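Local coordinates for protein BSU-2 beta-lactamase (Bacillus subtilis, PDB 6W5E) that probably hydrolyses beta-lactam antibiotics, opening the four-membered lactam ring as a class D serine beta-lactamase, at residues I85-V89 with R140-L145; D97-W101 with W127-L132; K181-E185 with K198-I202; Y209-T215 with W226-K232. All blocks are in the same frame, centred on the assembly; numbering follows the deposited sequence.

Contact 1 of 4, residues I85-V89 with R140-L145; sequences IGLQV and RMKTWL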
loop_
_atom_site.group_PDB
_atom_site.type_symbol
_atom_site.label_atom_id
_atom_site.label_comp_id
_atom_site.label_asym_id
_atom_site.label_seq_id
_atom_site.Cartn_x
_atom_site.Cartn_y
_atom_site.Cartn_z
ATOM N N ILE A 85 8.657 -0.165 -9.783
ATOM C CA ILE A 85 9.096 -0.707 -11.068
ATOM C C ILE A 85 9.209 0.404 -12.096
ATOM O O ILE A 85 10.196 0.488 -12.843
ATOM C CB ILE A 85 8.137 -1.808 -11.552
ATOM C CG1 ILE A 85 8.123 -2.990 -10.586
ATOM C CG2 ILE A 85 8.513 -2.256 -12.960
ATOM C CD1 ILE A 85 6.951 -3.929 -10.835
ATOM N N GLY A 86 8.192 1.272 -12.152
ATOM C CA GLY A 86 8.153 2.292 -13.185
ATOM C C GLY A 86 9.321 3.251 -13.095
ATOM O O GLY A 86 9.911 3.614 -14.114
ATOM N N LEU A 87 9.678 3.664 -11.875
ATOM C CA LEU A 87 10.849 4.518 -11.711
ATOM C C LEU A 87 12.127 3.755 -12.030
ATOM O O LEU A 87 13.020 4.286 -12.705
ATOM C CB LEU A 87 10.898 5.046 -10.277
ATOM C CG LEU A 87 9.832 6.085 -9.935
ATOM C CD1 LEU A 87 9.682 6.246 -8.418
ATOM C CD2 LEU A 87 10.146 7.419 -10.612
ATOM N N GLN A 88 12.226 2.502 -11.573
ATOM C CA GLN A 88 13.454 1.734 -11.767
ATOM C C GLN A 88 13.750 1.523 -13.246
ATOM O O GLN A 88 14.907 1.639 -13.667
ATOM C CB GLN A 88 13.355 0.391 -11.047
ATOM C CG GLN A 88 14.642 -0.425 -11.066
ATOM C CD GLN A 88 15.768 0.232 -10.284
ATOM O OE1 GLN A 88 15.534 0.936 -9.302
ATOM N NE2 GLN A 88 17.004 -0.015 -10.706
ATOM N N VAL A 89 12.721 1.219 -14.050
ATOM C CA VAL A 89 12.905 0.978 -15.482
ATOM C C VAL A 89 12.804 2.249 -16.303
ATOM O O VAL A 89 12.852 2.183 -17.542
ATOM C CB VAL A 89 11.959 -0.106 -16.049
ATOM C CG1 VAL A 89 12.021 -1.382 -15.213
ATOM C CG2 VAL A 89 10.516 0.424 -16.182
ATOM N N ARG A 140 7.939 -7.404 -18.680
ATOM C CA ARG A 140 8.695 -6.776 -17.604
ATOM C C ARG A 140 7.954 -6.893 -16.282
ATOM O O ARG A 140 8.559 -7.186 -15.247
ATOM C CB ARG A 140 8.967 -5.312 -17.940
ATOM C CG ARG A 140 9.917 -5.140 -19.099
ATOM C CD ARG A 140 10.629 -3.813 -19.041
ATOM N NE ARG A 140 9.742 -2.695 -19.337
ATOM C CZ ARG A 140 10.179 -1.466 -19.592
ATOM N NH1 ARG A 140 11.480 -1.212 -19.571
ATOM N NH2 ARG A 140 9.318 -0.496 -19.858
ATOM N N MET A 141 6.636 -6.682 -16.302
ATOM C CA MET A 141 5.855 -6.811 -15.078
ATOM C C MET A 141 5.981 -8.213 -14.494
ATOM O O MET A 141 6.156 -8.377 -13.279
ATOM C CB MET A 141 4.392 -6.475 -15.363
ATOM C CG MET A 141 3.550 -6.310 -14.107
ATOM S SD MET A 141 3.921 -4.780 -13.202
ATOM C CE MET A 141 3.153 -3.564 -14.273
ATOM N N LYS A 142 5.899 -9.241 -15.344
ATOM C CA LYS A 142 5.937 -10.616 -14.857
ATOM C C LYS A 142 7.268 -10.931 -14.182
ATOM O O LYS A 142 7.303 -11.510 -13.087
ATOM C CB LYS A 142 5.656 -11.580 -16.010
ATOM C CG LYS A 142 5.527 -13.031 -15.590
ATOM C CD LYS A 142 4.318 -13.243 -14.684
ATOM C CE LYS A 142 3.963 -14.715 -14.557
ATOM N NZ LYS A 142 2.927 -14.945 -13.517
ATOM N N THR A 143 8.381 -10.553 -14.821
ATOM C CA THR A 143 9.692 -10.777 -14.216
ATOM C C THR A 143 9.801 -10.070 -12.871
ATOM O O THR A 143 10.257 -10.660 -11.884
ATOM C CB THR A 143 10.789 -10.298 -15.169
ATOM O OG1 THR A 143 10.753 -11.082 -16.367
ATOM C CG2 THR A 143 12.166 -10.432 -14.524
ATOM N N TRP A 144 9.362 -8.813 -12.807
ATOM C CA TRP A 144 9.463 -8.064 -11.558
ATOM C C TRP A 144 8.599 -8.672 -10.456
ATOM O O TRP A 144 9.012 -8.713 -9.294
ATOM C CB TRP A 144 9.113 -6.597 -11.792
ATOM C CG TRP A 144 10.288 -5.792 -12.253
ATOM C CD1 TRP A 144 10.546 -5.348 -13.521
ATOM C CD2 TRP A 144 11.385 -5.363 -11.445
ATOM N NE1 TRP A 144 11.742 -4.659 -13.547
ATOM C CE2 TRP A 144 12.270 -4.652 -12.282
ATOM C CE3 TRP A 144 11.700 -5.500 -10.088
ATOM C CZ2 TRP A 144 13.453 -4.088 -11.806
ATOM C CZ3 TRP A 144 12.876 -4.942 -9.620
ATOM C CH2 TRP A 144 13.737 -4.243 -10.475
ATOM N N LEU A 145 7.389 -9.134 -10.785
ATOM C CA LEU A 145 6.552 -9.710 -9.734
ATOM C C LEU A 145 7.149 -10.998 -9.177
ATOM O O LEU A 145 6.914 -11.328 -8.008
ATOM C CB LEU A 145 5.119 -9.921 -10.224
ATOM C CG LEU A 145 4.319 -8.644 -10.528
ATOM C CD1 LEU A 145 2.832 -8.936 -10.564
ATOM C CD2 LEU A 145 4.610 -7.523 -9.535
HETATM O O HOH W 1 10.957 1.946 -19.693
#

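Contact 2 of 4, residues D97-W101 with W127-L132; sequences DVKRW and WYYQAL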
loop_
_atom_site.group_PDB
_atom_site.type_symbol
_atom_site.label_atom_id
_atom_site.label_comp_id
_atom_site.label_asym_id
_atom_site.label_seq_id
_atom_site.Cartn_x
_atom_site.Cartn_y
_atom_site.Cartn_z
ATOM N N ASP A 97 6.276 13.334 -12.718
ATOM C CA ASP A 97 6.107 13.050 -14.137
ATOM C C ASP A 97 4.638 13.223 -14.509
ATOM O O ASP A 97 3.781 12.465 -14.042
ATOM C CB ASP A 97 6.584 11.622 -14.392
ATOM C CG ASP A 97 6.694 11.292 -15.863
ATOM O OD1 ASP A 97 5.745 11.608 -16.616
ATOM O OD2 ASP A 97 7.721 10.696 -16.263
ATOM N N VAL A 98 4.351 14.208 -15.356
ATOM C CA VAL A 98 2.981 14.601 -15.681
ATOM C C VAL A 98 2.431 13.752 -16.817
ATOM O O VAL A 98 3.046 13.653 -17.887
ATOM C CB VAL A 98 2.910 16.087 -16.069
ATOM C CG1 VAL A 98 1.476 16.442 -16.483
ATOM C CG2 VAL A 98 3.419 16.967 -14.943
ATOM N N LYS A 99 1.233 13.211 -16.618
ATOM C CA LYS A 99 0.416 12.693 -17.711
ATOM C C LYS A 99 -0.854 13.528 -17.787
ATOM O O LYS A 99 -1.504 13.779 -16.767
ATOM C CB LYS A 99 0.076 11.212 -17.506
ATOM C CG LYS A 99 1.296 10.302 -17.541
ATOM C CD LYS A 99 0.906 8.854 -17.293
ATOM C CE LYS A 99 2.118 7.937 -17.105
ATOM N NZ LYS A 99 3.038 7.938 -18.273
ATOM N N ARG A 100 -1.195 13.978 -18.984
ATOM C CA ARG A 100 -2.336 14.867 -19.140
ATOM C C ARG A 100 -3.657 14.102 -19.099
ATOM O O ARG A 100 -3.789 13.010 -19.663
ATOM C CB ARG A 100 -2.218 15.644 -20.447
ATOM C CG ARG A 100 -1.185 16.745 -20.396
ATOM C CD ARG A 100 -1.178 17.519 -21.699
ATOM N NE ARG A 100 -0.248 18.628 -21.626
ATOM C CZ ARG A 100 -0.164 19.595 -22.531
ATOM N NH1 ARG A 100 -0.967 19.590 -23.582
ATOM N NH2 ARG A 100 0.724 20.564 -22.382
ATOM N N TRP A 101 -4.632 14.688 -18.406
ATOM C CA TRP A 101 -5.984 14.152 -18.358
ATOM C C TRP A 101 -6.611 14.212 -19.743
ATOM O O TRP A 101 -6.373 15.147 -20.514
ATOM C CB TRP A 101 -6.802 14.994 -17.378
ATOM C CG TRP A 101 -8.256 14.648 -17.218
ATOM C CD1 TRP A 101 -8.805 13.404 -17.033
ATOM C CD2 TRP A 101 -9.348 15.575 -17.182
ATOM N NE1 TRP A 101 -10.174 13.511 -16.903
ATOM C CE2 TRP A 101 -10.529 14.831 -16.989
ATOM C CE3 TRP A 101 -9.441 16.968 -17.304
ATOM C CZ2 TRP A 101 -11.791 15.432 -16.918
ATOM C CZ3 TRP A 101 -10.692 17.561 -17.230
ATOM C CH2 TRP A 101 -11.849 16.793 -17.046
ATOM N N TRP A 127 -6.262 5.825 -13.561
ATOM C CA TRP A 127 -5.936 5.962 -14.982
ATOM C C TRP A 127 -4.456 6.257 -15.212
ATOM O O TRP A 127 -3.866 5.791 -16.196
ATOM C CB TRP A 127 -6.819 7.025 -15.640
ATOM C CG TRP A 127 -6.626 8.452 -15.179
ATOM C CD1 TRP A 127 -7.391 9.127 -14.271
ATOM C CD2 TRP A 127 -5.645 9.386 -15.653
ATOM N NE1 TRP A 127 -6.935 10.420 -14.136
ATOM C CE2 TRP A 127 -5.867 10.607 -14.976
ATOM C CE3 TRP A 127 -4.598 9.310 -16.583
ATOM C CZ2 TRP A 127 -5.081 11.742 -15.197
ATOM C CZ3 TRP A 127 -3.807 10.439 -16.794
ATOM C CH2 TRP A 127 -4.062 11.639 -16.110
ATOM N N TYR A 128 -3.840 7.035 -14.321
ATOM C CA TYR A 128 -2.420 7.334 -14.465
ATOM C C TYR A 128 -1.597 6.054 -14.368
ATOM O O TYR A 128 -0.697 5.806 -15.184
ATOM C CB TYR A 128 -1.994 8.331 -13.377
ATOM C CG TYR A 128 -0.545 8.755 -13.502
ATOM C CD1 TYR A 128 0.494 7.879 -13.157
ATOM C CD2 TYR A 128 -0.209 10.018 -13.977
ATOM C CE1 TYR A 128 1.807 8.236 -13.311
ATOM C CE2 TYR A 128 1.114 10.397 -14.112
ATOM C CZ TYR A 128 2.112 9.495 -13.776
ATOM O OH TYR A 128 3.427 9.836 -13.932
ATOM N N TYR A 129 -1.885 5.231 -13.357
ATOM C CA TYR A 129 -1.111 4.015 -13.146
ATOM C C TYR A 129 -1.417 2.951 -14.192
ATOM O O TYR A 129 -0.572 2.084 -14.441
ATOM C CB TYR A 129 -1.285 3.519 -11.704
ATOM C CG TYR A 129 -0.374 4.272 -10.749
ATOM C CD1 TYR A 129 -0.627 5.599 -10.402
ATOM C CD2 TYR A 129 0.780 3.679 -10.254
ATOM C CE1 TYR A 129 0.226 6.288 -9.543
ATOM C CE2 TYR A 129 1.625 4.357 -9.398
ATOM C CZ TYR A 129 1.356 5.662 -9.061
ATOM O OH TYR A 129 2.222 6.317 -8.219
ATOM N N GLN A 130 -2.593 3.006 -14.821
ATOM C CA GLN A 130 -2.857 2.131 -15.958
ATOM C C GLN A 130 -1.950 2.483 -17.134
ATOM O O GLN A 130 -1.391 1.591 -17.784
ATOM C CB GLN A 130 -4.337 2.203 -16.342
ATOM C CG GLN A 130 -5.236 1.524 -15.322
ATOM C CD GLN A 130 -6.709 1.700 -15.631
ATOM O OE1 GLN A 130 -7.168 2.807 -15.912
ATOM N NE2 GLN A 130 -7.461 0.608 -15.563
ATOM N N ALA A 131 -1.765 3.779 -17.410
ATOM C CA ALA A 131 -0.819 4.177 -18.453
ATOM C C ALA A 131 0.601 3.734 -18.114
ATOM O O ALA A 131 1.334 3.243 -18.985
ATOM C CB ALA A 131 -0.883 5.687 -18.656
ATOM N N LEU A 132 1.002 3.885 -16.849
ATOM C CA LEU A 132 2.322 3.428 -16.429
ATOM C C LEU A 132 2.477 1.924 -16.636
ATOM O O LEU A 132 3.485 1.461 -17.174
ATOM C CB LEU A 132 2.548 3.791 -14.966
ATOM C CG LEU A 132 3.815 3.228 -14.327
ATOM C CD1 LEU A 132 5.054 3.582 -15.138
ATOM C CD2 LEU A 132 3.945 3.739 -12.894
#

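Contact 3 of 4, residues K181-E185 with K198-I202; sequences KLAKE and KRMMI. With EDO (1,2-ethanediol), chain F.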
loop_
_atom_site.group_PDB
_atom_site.type_symbol
_atom_site.label_atom_id
_atom_site.label_comp_id
_atom_site.label_asym_id
_atom_site.label_seq_id
_atom_site.Cartn_x
_atom_site.Cartn_y
_atom_site.Cartn_z
ATOM N N LYS A 181 10.408 -5.266 3.500
ATOM C CA LYS A 181 11.593 -5.111 2.661
ATOM C C LYS A 181 11.726 -3.685 2.140
ATOM O O LYS A 181 12.838 -3.146 2.071
ATOM C CB LYS A 181 11.548 -6.102 1.502
ATOM C CG LYS A 181 11.546 -7.550 1.945
ATOM C CD LYS A 181 11.276 -8.467 0.757
ATOM C CE LYS A 181 11.330 -9.934 1.138
ATOM N NZ LYS A 181 10.738 -10.762 0.051
ATOM N N LEU A 182 10.607 -3.053 1.773
ATOM C CA LEU A 182 10.666 -1.659 1.340
ATOM C C LEU A 182 11.094 -0.741 2.484
ATOM O O LEU A 182 11.935 0.146 2.299
ATOM C CB LEU A 182 9.315 -1.229 0.759
ATOM C CG LEU A 182 9.193 0.255 0.378
ATOM C CD1 LEU A 182 10.219 0.625 -0.698
ATOM C CD2 LEU A 182 7.764 0.592 -0.073
ATOM N N ALA A 183 10.527 -0.936 3.675
ATOM C CA ALA A 183 10.925 -0.122 4.821
ATOM C C ALA A 183 12.421 -0.240 5.091
ATOM O O ALA A 183 13.100 0.763 5.347
ATOM C CB ALA A 183 10.133 -0.546 6.055
ATOM N N LYS A 184 12.949 -1.457 5.039
ATOM C CA LYS A 184 14.367 -1.698 5.262
ATOM C C LYS A 184 15.221 -1.321 4.063
ATOM O O LYS A 184 16.456 -1.371 4.158
ATOM C CB LYS A 184 14.581 -3.182 5.548
ATOM C CG LYS A 184 14.027 -3.699 6.873
ATOM C CD LYS A 184 14.199 -5.220 6.915
ATOM C CE LYS A 184 13.789 -5.858 8.227
ATOM N NZ LYS A 184 13.923 -7.343 8.140
ATOM N N GLU A 185 14.594 -0.995 2.935
ATOM C CA GLU A 185 15.293 -0.702 1.683
ATOM C C GLU A 185 16.153 -1.876 1.229
ATOM O O GLU A 185 17.230 -1.698 0.661
ATOM C CB GLU A 185 16.045 0.631 1.730
ATOM C CG GLU A 185 15.073 1.751 2.082
ATOM C CD GLU A 185 15.698 3.112 2.195
ATOM O OE1 GLU A 185 16.901 3.257 1.892
ATOM O OE2 GLU A 185 14.963 4.040 2.595
ATOM N N LYS A 198 8.736 6.160 -0.995
ATOM C CA LYS A 198 8.389 6.454 0.394
ATOM C C LYS A 198 7.821 7.861 0.534
ATOM O O LYS A 198 6.795 8.062 1.191
ATOM C CB LYS A 198 9.608 6.280 1.299
ATOM C CG LYS A 198 9.969 4.838 1.596
ATOM C CD LYS A 198 11.181 4.774 2.522
ATOM C CE LYS A 198 11.469 3.353 2.996
ATOM N NZ LYS A 198 12.619 3.323 3.943
ATOM N N ARG A 199 8.470 8.854 -0.086
ATOM C CA ARG A 199 7.962 10.218 0.005
ATOM C C ARG A 199 6.553 10.318 -0.567
ATOM O O ARG A 199 5.690 10.992 0.009
ATOM C CB ARG A 199 8.905 11.196 -0.697
ATOM C CG ARG A 199 10.180 11.461 0.093
ATOM C CD ARG A 199 10.803 12.806 -0.245
ATOM N NE ARG A 199 10.993 12.967 -1.681
ATOM C CZ ARG A 199 12.105 12.642 -2.332
ATOM N NH1 ARG A 199 13.137 12.116 -1.677
ATOM N NH2 ARG A 199 12.176 12.824 -3.645
ATOM N N MET A 200 6.289 9.624 -1.679
ATOM C CA MET A 200 4.957 9.669 -2.267
ATOM C C MET A 200 3.907 9.031 -1.372
ATOM O O MET A 200 2.724 9.341 -1.521
ATOM C CB MET A 200 4.934 8.972 -3.634
ATOM C CG MET A 200 5.782 9.667 -4.690
ATOM S SD MET A 200 5.564 9.003 -6.353
ATOM C CE MET A 200 6.281 7.391 -6.229
ATOM N N MET A 201 4.307 8.139 -0.463
ATOM C CA MET A 201 3.398 7.483 0.469
ATOM C C MET A 201 3.140 8.288 1.739
ATOM O O MET A 201 2.306 7.872 2.552
ATOM C CB MET A 201 3.960 6.110 0.855
ATOM C CG MET A 201 4.007 5.115 -0.282
ATOM S SD MET A 201 4.906 3.611 0.181
ATOM C CE MET A 201 3.775 2.885 1.359
ATOM N N ILE A 202 3.819 9.420 1.945
ATOM C CA ILE A 202 3.646 10.146 3.198
ATOM C C ILE A 202 2.209 10.621 3.324
ATOM O O ILE A 202 1.673 11.280 2.423
ATOM C CB ILE A 202 4.626 11.324 3.300
ATOM C CG1 ILE A 202 6.053 10.810 3.495
ATOM C CG2 ILE A 202 4.235 12.231 4.466
ATOM C CD1 ILE A 202 7.133 11.883 3.407
HETATM C C1 EDO F . 11.591 3.276 7.102
HETATM O O1 EDO F . 11.463 4.472 6.324
HETATM C C2 EDO F . 10.209 2.785 7.513
HETATM O O2 EDO F . 9.520 3.829 8.212
#

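Contact 4 of 4, residues Y209-T215 with W226-K232; sequences YTLYGKT and WFVGFIK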
loop_
_atom_site.group_PDB
_atom_site.type_symbol
_atom_site.label_atom_id
_atom_site.label_comp_id
_atom_site.label_asym_id
_atom_site.label_seq_id
_atom_site.Cartn_x
_atom_site.Cartn_y
_atom_site.Cartn_z
ATOM N N TYR A 209 6.716 11.855 14.429
ATOM C CA TYR A 209 6.446 10.648 13.660
ATOM C C TYR A 209 6.170 11.029 12.215
ATOM O O TYR A 209 5.803 12.166 11.915
ATOM C CB TYR A 209 5.245 9.880 14.230
ATOM C CG TYR A 209 3.938 10.553 13.912
ATOM C CD1 TYR A 209 3.480 11.607 14.686
ATOM C CD2 TYR A 209 3.177 10.166 12.805
ATOM C CE1 TYR A 209 2.292 12.247 14.389
ATOM C CE2 TYR A 209 1.995 10.808 12.488
ATOM C CZ TYR A 209 1.552 11.840 13.293
ATOM O OH TYR A 209 0.377 12.482 12.991
ATOM N N THR A 210 6.327 10.047 11.327
ATOM C CA THR A 210 5.898 10.161 9.937
ATOM C C THR A 210 5.091 8.921 9.599
ATOM O O THR A 210 5.567 7.796 9.796
ATOM C CB THR A 210 7.088 10.295 8.963
ATOM O OG1 THR A 210 7.894 11.413 9.349
ATOM C CG2 THR A 210 6.594 10.520 7.543
ATOM N N LEU A 211 3.872 9.125 9.105
ATOM C CA LEU A 211 2.996 8.032 8.703
ATOM C C LEU A 211 3.062 7.896 7.186
ATOM O O LEU A 211 2.813 8.869 6.458
ATOM C CB LEU A 211 1.559 8.295 9.155
ATOM C CG LEU A 211 0.530 7.263 8.685
ATOM C CD1 LEU A 211 0.805 5.898 9.296
ATOM C CD2 LEU A 211 -0.876 7.732 9.023
ATOM N N TYR A 212 3.398 6.697 6.717
ATOM C CA TYR A 212 3.428 6.370 5.300
ATOM C C TYR A 212 2.356 5.327 5.029
ATOM O O TYR A 212 2.227 4.356 5.782
ATOM C CB TYR A 212 4.764 5.733 4.906
ATOM C CG TYR A 212 6.007 6.531 5.229
ATOM C CD1 TYR A 212 6.562 6.520 6.505
ATOM C CD2 TYR A 212 6.662 7.248 4.239
ATOM C CE1 TYR A 212 7.721 7.237 6.786
ATOM C CE2 TYR A 212 7.826 7.953 4.508
ATOM C CZ TYR A 212 8.346 7.951 5.780
ATOM O OH TYR A 212 9.499 8.661 6.045
ATOM N N GLY A 213 1.614 5.486 3.936
ATOM C CA GLY A 213 0.630 4.455 3.667
ATOM C C GLY A 213 -0.055 4.637 2.336
ATOM O O GLY A 213 0.010 5.699 1.712
ATOM N N LYS A 214 -0.733 3.568 1.924
ATOM C CA LYS A 214 -1.512 3.555 0.694
ATOM C C LYS A 214 -2.820 2.813 0.940
ATOM O O LYS A 214 -2.804 1.683 1.439
ATOM C CB LYS A 214 -0.733 2.863 -0.436
ATOM C CG LYS A 214 -1.453 2.882 -1.782
ATOM C CD LYS A 214 -1.597 4.299 -2.312
ATOM C CE LYS A 214 -2.592 4.377 -3.468
ATOM N NZ LYS A 214 -3.981 4.568 -2.943
ATOM N N THR A 215 -3.944 3.438 0.580
ATOM C CA THR A 215 -5.242 2.785 0.633
ATOM C C THR A 215 -5.492 1.965 -0.636
ATOM O O THR A 215 -4.854 2.155 -1.681
ATOM C CB THR A 215 -6.364 3.823 0.745
ATOM O OG1 THR A 215 -6.242 4.766 -0.328
ATOM C CG2 THR A 215 -6.317 4.551 2.079
ATOM N N TRP A 226 -8.140 -1.805 1.975
ATOM C CA TRP A 226 -6.792 -1.978 2.485
ATOM C C TRP A 226 -6.242 -0.637 2.956
ATOM O O TRP A 226 -6.555 0.412 2.389
ATOM C CB TRP A 226 -5.836 -2.382 1.371
ATOM C CG TRP A 226 -5.992 -3.703 0.684
ATOM C CD1 TRP A 226 -6.732 -3.965 -0.436
ATOM C CD2 TRP A 226 -5.277 -4.910 0.986
ATOM N NE1 TRP A 226 -6.553 -5.276 -0.824
ATOM C CE2 TRP A 226 -5.666 -5.878 0.033
ATOM C CE3 TRP A 226 -4.356 -5.271 1.978
ATOM C CZ2 TRP A 226 -5.159 -7.176 0.038
ATOM C CZ3 TRP A 226 -3.852 -6.562 1.985
ATOM C CH2 TRP A 226 -4.263 -7.502 1.027
ATOM N N PHE A 227 -5.358 -0.688 3.955
ATOM C CA PHE A 227 -4.448 0.416 4.244
ATOM C C PHE A 227 -3.137 -0.210 4.691
ATOM O O PHE A 227 -3.105 -0.954 5.676
ATOM C CB PHE A 227 -5.007 1.376 5.302
ATOM C CG PHE A 227 -4.146 2.595 5.535
ATOM C CD1 PHE A 227 -3.897 3.504 4.505
ATOM C CD2 PHE A 227 -3.582 2.834 6.779
ATOM C CE1 PHE A 227 -3.109 4.624 4.722
ATOM C CE2 PHE A 227 -2.796 3.958 6.997
ATOM C CZ PHE A 227 -2.561 4.849 5.973
ATOM N N VAL A 228 -2.067 0.039 3.939
ATOM C CA VAL A 228 -0.792 -0.629 4.153
ATOM C C VAL A 228 0.316 0.408 4.177
ATOM O O VAL A 228 0.230 1.443 3.510
ATOM C CB VAL A 228 -0.534 -1.712 3.073
ATOM C CG1 VAL A 228 -1.742 -2.654 2.961
ATOM C CG2 VAL A 228 -0.226 -1.095 1.716
ATOM N N GLY A 229 1.353 0.144 4.955
ATOM C CA GLY A 229 2.425 1.129 5.012
ATOM C C GLY A 229 3.316 0.916 6.225
ATOM O O GLY A 229 3.517 -0.210 6.678
ATOM N N PHE A 230 3.875 2.021 6.708
ATOM C CA PHE A 230 4.768 1.956 7.849
ATOM C C PHE A 230 4.764 3.304 8.544
ATOM O O PHE A 230 4.350 4.315 7.977
ATOM C CB PHE A 230 6.190 1.485 7.486
ATOM C CG PHE A 230 6.605 1.783 6.075
ATOM C CD1 PHE A 230 7.015 3.052 5.699
ATOM C CD2 PHE A 230 6.596 0.779 5.119
ATOM C CE1 PHE A 230 7.398 3.311 4.396
ATOM C CE2 PHE A 230 6.984 1.038 3.815
ATOM C CZ PHE A 230 7.382 2.308 3.457
ATOM N N ILE A 231 5.209 3.305 9.796
ATOM C CA ILE A 231 5.270 4.526 10.587
ATOM C C ILE A 231 6.640 4.628 11.229
ATOM O O ILE A 231 7.142 3.655 11.806
ATOM C CB ILE A 231 4.135 4.625 11.632
ATOM C CG1 ILE A 231 4.278 5.913 12.447
ATOM C CG2 ILE A 231 4.073 3.379 12.552
ATOM C CD1 ILE A 231 3.022 6.314 13.161
ATOM N N LYS A 232 7.258 5.795 11.102
ATOM C CA LYS A 232 8.541 6.068 11.723
ATOM C C LYS A 232 8.276 6.918 12.954
ATOM O O LYS A 232 7.581 7.933 12.864
ATOM C CB LYS A 232 9.438 6.822 10.740
ATOM C CG LYS A 232 10.734 7.330 11.342
ATOM C CD LYS A 232 11.701 7.859 10.279
ATOM C CE LYS A 232 10.987 8.497 9.086
ATOM N NZ LYS A 232 11.808 9.549 8.407
#

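Contact 1 of 4, residues I85-V89 with R140-L145
Ile85, in the last turn of helix 81-88, and Val89, just past its end, meet Trp144 and Arg140 of helix 138-147 in a helix-helix packing of the helical region of the class D beta-lactamase fold. The side chains of Ile85 and Trp144 run past each other in opposite directions. A chi1 of -63° puts Ile85 CG1 anti to the carbonyl carbon and CG2 anti to the backbone N, over the indole: CG2 lies 4.0 Å from the centroid of the Trp144 five-membered ring and 21° off its normal, a CH-pi contact. The CG1 branch of Ile85 reaches farther, CD1 touching Trp144 CB at 3.6 Å and Met141 SD at 3.9 Å. The indole ring also meets Phe189 with nearly parallel planes. Val89 CG2 sits 3.7 Å above the guanidinium plane of Arg140, toward its rim. Hydrogen bonds to the carbonyls of Asp135 and Ile136 fix that group's rotation. A water in the guanidinium plane links the segments, donating to Val89 O and accepting from Arg140 NH2, both at 2.9 Å.

Contact 2 of 4, residues D97-W101 with W127-L132
Tyr128 and Lys99 carry most of this contact, and a single direct hydrogen bond crosses it: Tyr128 OH donates to Asp97 O at 2.7 Å, approaching 34° out of the carbonyl plane. Asp97 OD2 accepts from Arg93 N. CH-pi packing comes next. The aliphatic chain of Lys99 lies over one face of the Tyr128 ring, the two side chains crossing at about a right angle, with CD 3.7 Å from the ring centroid and 16° off the normal; after a bend at chi4 (-59°), NZ remains 5.3 Å from that centroid, at most a weak cation-pi attraction. Ala131 CB flanks the same chain, 3.9 Å from Lys99 CD. At the indole edge, Trp127 CH2 meets Lys99 O at 3.4 Å, near the ring plane. Trp127 CZ2 makes an apolar touch with Trp101 CB (4.3 Å), while Trp127 NE1 is held by Trp111 O. Lys99 also pairs through its backbone with His115, so a short, weakly bonded antiparallel pair, 98-99 with 115-116, packs on helix 126-136 in the helical region of this beta-lactamase fold.

Contact 3 of 4, residues K181-E185 with K198-I202
The backbones of Ala183 and Lys198 stay well apart, their CA atoms 8.3 Å from each other, and helix 172-184 ends in a Schellman motif in which Glu185 turns to positive phi (59°). The Lys198 chain is extended beyond CG, carrying CE to 3.3 Å from Leu182 O and NZ into a cluster of acceptors. NZ donates to Ala183 O at 3.0 Å, tilted 33° from the carbonyl plane, and forms a salt bridge with Glu185 OE2 at 2.8 Å, meeting that oxygen on its anti side, 17° out of the carboxylate plane. A weak bond to O1 of an ethanediol, probably from the crystallisation liquor, adds a third partner. Glu185 is itself shared, its two oxygens also pairing with Lys191 and Lys195, so its negative charge is probably well stabilised. Leu182 CD2 meets Met201 SD at 4.2 Å, beside Phe230 of strand 225-233. Lys198, its charge probably favoured by that carbonyl and acid, thus ties the Schellman end of helix 172-184 to helix 191-200 of the beta-lactamase fold.

Contact 4 of 4, residues Y209-T215 with W226-K232
Tyr212 and Phe230 form a hydrogen-bonded pair in the antiparallel hairpin of strands 209-217 and 225-233. Tyr212 N donates to Phe230 O at 2.9 Å, nearly along the C=O axis; the return bond, Phe230 N to Tyr212 O, comes from 36° out of the carbonyl plane. From CB outward, Tyr212 first touches Phe230 O (3.4 Å). Its CG comes 3.6 Å from Phe230 CE1, and CD1 as close to Phe230 CD1; the rings meet obliquely, planes at 50°. At the tip, OH lies 3.4 Å from Lys232 NZ, a weak hydrogen bond. Next, the Phe227 ring lies against Gly213 CA (CZ at 4.0 Å), which has no side chain on that face. Beyond it, Lys214, Thr215 and Gly216 are the KTG motif of serine beta-lactamases. Lys214 NZ donates to Thr215 O at 2.9 Å and is also bonded to Ser124 OG, while Thr215 OG1 bonds a malonate ion, probably from the crystallisation liquor. The hairpin thus presents polar groups at the probable active site, consistent with a pocket for a substrate carboxylate.

Overall arrangement
Contact 4 is the buried core of the set, its centre about 8 Å from the centre of the chain; the centres of contacts 1 and 2, at about 17 and 18 Å, mark partly buried joins in the helical region. Contact 3, also partly buried with its centre at about 10 Å, links the two regions: Leu87 packs on Met200, and Met201 O probably hydrogen-bonds Gly213 N, while Ala183 and Phe230 touch. Contact 2 is nested along the chain within the loop closed by contact 1, and Gly86 meets Leu132 between them. The chemistry follows place: main-chain bonding dominates in the sheet, a salt bridge at a helix end, and aromatic faces under aliphatic chains nearer the surface.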